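Local coordinates for SprT-like domain-containing protein Spartan (PDB 6MDW), which cleaves proteins covalently cross-linked to DNA as a DNA-dependent zinc metalloprotease, here represented by its protease and zinc-binding region, at residues Val30-Gln35 and His91-Ala96. Residues are numbered along the deposited sequence; the frame is centred on the assembly and turned at random.
With ZN (zinc ion), chain F.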
loop_
_atom_site.group_PDB
_atom_site.type_symbol
_atom_site.label_atom_id
_atom_site.label_comp_id
_atom_site.label_asym_id
_atom_site.label_seq_id
_atom_site.Cartn_x
_atom_site.Cartn_y
_atom_site.Cartn_z
ATOM N N VAL A 30 -5.571 11.798 9.091
ATOM C CA VAL A 30 -5.224 13.063 9.706
ATOM C C VAL A 30 -4.501 12.801 11.035
ATOM O O VAL A 30 -3.438 13.403 11.351
ATOM C CB VAL A 30 -6.487 13.921 9.892
ATOM C CG1 VAL A 30 -6.261 15.065 10.873
ATOM C CG2 VAL A 30 -7.002 14.428 8.561
ATOM N N GLN A 31 -5.021 11.867 11.813
ATOM C CA GLN A 31 -4.464 11.508 13.088
ATOM C C GLN A 31 -3.024 11.013 12.911
ATOM O O GLN A 31 -2.095 11.444 13.588
ATOM C CB GLN A 31 -5.311 10.456 13.793
ATOM C CG GLN A 31 -4.757 10.003 15.133
ATOM C CD GLN A 31 -5.397 8.749 15.682
ATOM O OE1 GLN A 31 -6.487 8.344 15.272
ATOM N NE2 GLN A 31 -4.718 8.103 16.607
ATOM N N PHE A 32 -2.809 10.106 11.950
ATOM C CA PHE A 32 -1.506 9.467 11.824
ATOM C C PHE A 32 -0.475 10.406 11.215
ATOM O O PHE A 32 0.693 10.343 11.568
ATOM C CB PHE A 32 -1.629 8.155 11.040
ATOM C CG PHE A 32 -2.494 7.096 11.673
ATOM C CD1 PHE A 32 -2.829 7.115 13.025
ATOM C CD2 PHE A 32 -2.976 6.058 10.905
ATOM C CE1 PHE A 32 -3.585 6.104 13.597
ATOM C CE2 PHE A 32 -3.723 5.044 11.476
ATOM C CZ PHE A 32 -4.040 5.074 12.817
ATOM N N ASN A 33 -0.885 11.304 10.317
ATOM C CA ASN A 33 0.007 12.308 9.789
ATOM C C ASN A 33 0.553 13.148 10.947
ATOM O O ASN A 33 1.782 13.356 11.072
ATOM C CB ASN A 33 -0.706 13.176 8.758
ATOM C CG ASN A 33 0.185 14.274 8.222
ATOM O OD1 ASN A 33 1.357 14.051 7.976
ATOM N ND2 ASN A 33 -0.397 15.440 7.975
ATOM N N ASP A 34 -0.353 13.514 11.854
ATOM C CA ASP A 34 -0.004 14.367 13.016
ATOM C C ASP A 34 0.860 13.587 14.022
ATOM O O ASP A 34 1.872 14.095 14.559
ATOM C CB ASP A 34 -1.283 14.871 13.683
ATOM C CG ASP A 34 -1.063 15.637 14.978
ATOM O OD1 ASP A 34 -0.264 16.579 14.934
ATOM O OD2 ASP A 34 -1.666 15.238 16.022
ATOM N N GLN A 35 0.459 12.366 14.350
ATOM C CA GLN A 35 1.065 11.626 15.462
ATOM C C GLN A 35 2.374 10.935 15.075
ATOM O O GLN A 35 3.234 10.795 15.960
ATOM C CB GLN A 35 0.100 10.590 16.017
ATOM C CG GLN A 35 -1.089 11.234 16.716
ATOM C CD GLN A 35 -1.946 10.222 17.420
ATOM O OE1 GLN A 35 -1.982 9.051 17.071
ATOM N NE2 GLN A 35 -2.646 10.691 18.446
ATOM N N HIS A 91 1.597 1.275 6.759
ATOM C CA HIS A 91 2.585 0.785 5.813
ATOM C C HIS A 91 2.659 1.692 4.578
ATOM O O HIS A 91 3.730 2.134 4.184
ATOM C CB HIS A 91 2.258 -0.665 5.437
ATOM C CG HIS A 91 3.166 -1.299 4.439
ATOM N ND1 HIS A 91 3.938 -2.418 4.751
ATOM C CD2 HIS A 91 3.412 -1.019 3.135
ATOM C CE1 HIS A 91 4.628 -2.761 3.671
ATOM N NE2 HIS A 91 4.339 -1.916 2.670
ATOM N N GLU A 92 1.496 1.987 3.991
ATOM C CA GLU A 92 1.460 2.847 2.826
ATOM C C GLU A 92 1.961 4.259 3.152
ATOM O O GLU A 92 2.641 4.880 2.349
ATOM C CB GLU A 92 0.053 2.941 2.223
ATOM C CG GLU A 92 -0.511 1.604 1.765
ATOM C CD GLU A 92 0.402 0.823 0.852
ATOM O OE1 GLU A 92 1.163 1.408 0.051
ATOM O OE2 GLU A 92 0.363 -0.430 0.969
ATOM N N MET A 93 1.613 4.768 4.339
ATOM C CA MET A 93 2.076 6.117 4.712
ATOM C C MET A 93 3.594 6.191 4.867
ATOM O O MET A 93 4.176 7.255 4.596
ATOM C CB MET A 93 1.352 6.562 5.980
ATOM C CG MET A 93 -0.148 6.841 5.748
ATOM S SD MET A 93 -1.058 7.332 7.249
ATOM C CE MET A 93 -0.455 9.010 7.445
ATOM N N ILE A 94 4.237 5.091 5.256
ATOM C CA ILE A 94 5.693 5.070 5.308
ATOM C C ILE A 94 6.254 5.202 3.893
ATOM O O ILE A 94 7.133 6.003 3.623
ATOM C CB ILE A 94 6.236 3.805 5.997
ATOM C CG1 ILE A 94 5.811 3.764 7.469
ATOM C CG2 ILE A 94 7.735 3.797 5.864
ATOM C CD1 ILE A 94 6.125 2.453 8.117
ATOM N N HIS A 95 5.715 4.428 2.948
ATOM C CA HIS A 95 6.142 4.598 1.547
ATOM C C HIS A 95 5.927 6.048 1.111
ATOM O O HIS A 95 6.779 6.649 0.434
ATOM C CB HIS A 95 5.358 3.662 0.623
ATOM C CG HIS A 95 5.738 2.213 0.689
ATOM N ND1 HIS A 95 7.043 1.740 0.591
ATOM C CD2 HIS A 95 4.946 1.125 0.804
ATOM C CE1 HIS A 95 7.001 0.408 0.664
ATOM N NE2 HIS A 95 5.731 0.006 0.811
ATOM N N ALA A 96 4.773 6.607 1.428
ATOM C CA ALA A 96 4.483 7.993 1.040
ATOM C C ALA A 96 5.523 8.940 1.674
ATOM O O ALA A 96 5.971 9.884 1.035
ATOM C CB ALA A 96 3.091 8.364 1.451
HETATM ZN ZN ZN F . 5.122 -2.001 0.798
#
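Met93 lays its thioether end against helix 25-36 where Phe32 passes into Asn33. Its methyl CE meets Phe32 CB at 3.9 Å. SD is also 3.9 Å from Phe32 CB. The sulfur lies at the edge of the Phe32 ring, near its plane. The chain runs straight out from its helix through CG and SD (chi2 178°), then bends at chi3 (74°), which turns the methyl toward the backbone N of Asn33, 3.7 Å from CE. Phe32 points its CB at Met93, but its ring leads away, onto Val86, Leu89 and Leu90 of helix 82-100. Asn33 meets the methyl chiefly through this N, with CB a little farther off at 4.4 Å from CE; its OD1 accepts a hydrogen bond from Leu41 N, and Leu41 and Phe37 also touch Met93. The contact is apolar, without a hydrogen bond between the segments, and the CA atoms of Asn33 and Met93 are 8.3 Å apart. Helix 82-100 carries the HExxH motif of the zinc metalloproteases, and Met93 follows its catalytic Glu92 directly. From the face of this helix turned away from segment 30-35, His91 NE2 and His95 NE2 bind the catalytic zinc at 2.0 Å and 2.1 Å, with His110 as the third histidine ligand. ND1 of His91 is hydrogen-bonded to Thr130 O, a second-shell contact that helps fix the rotation of its imidazole.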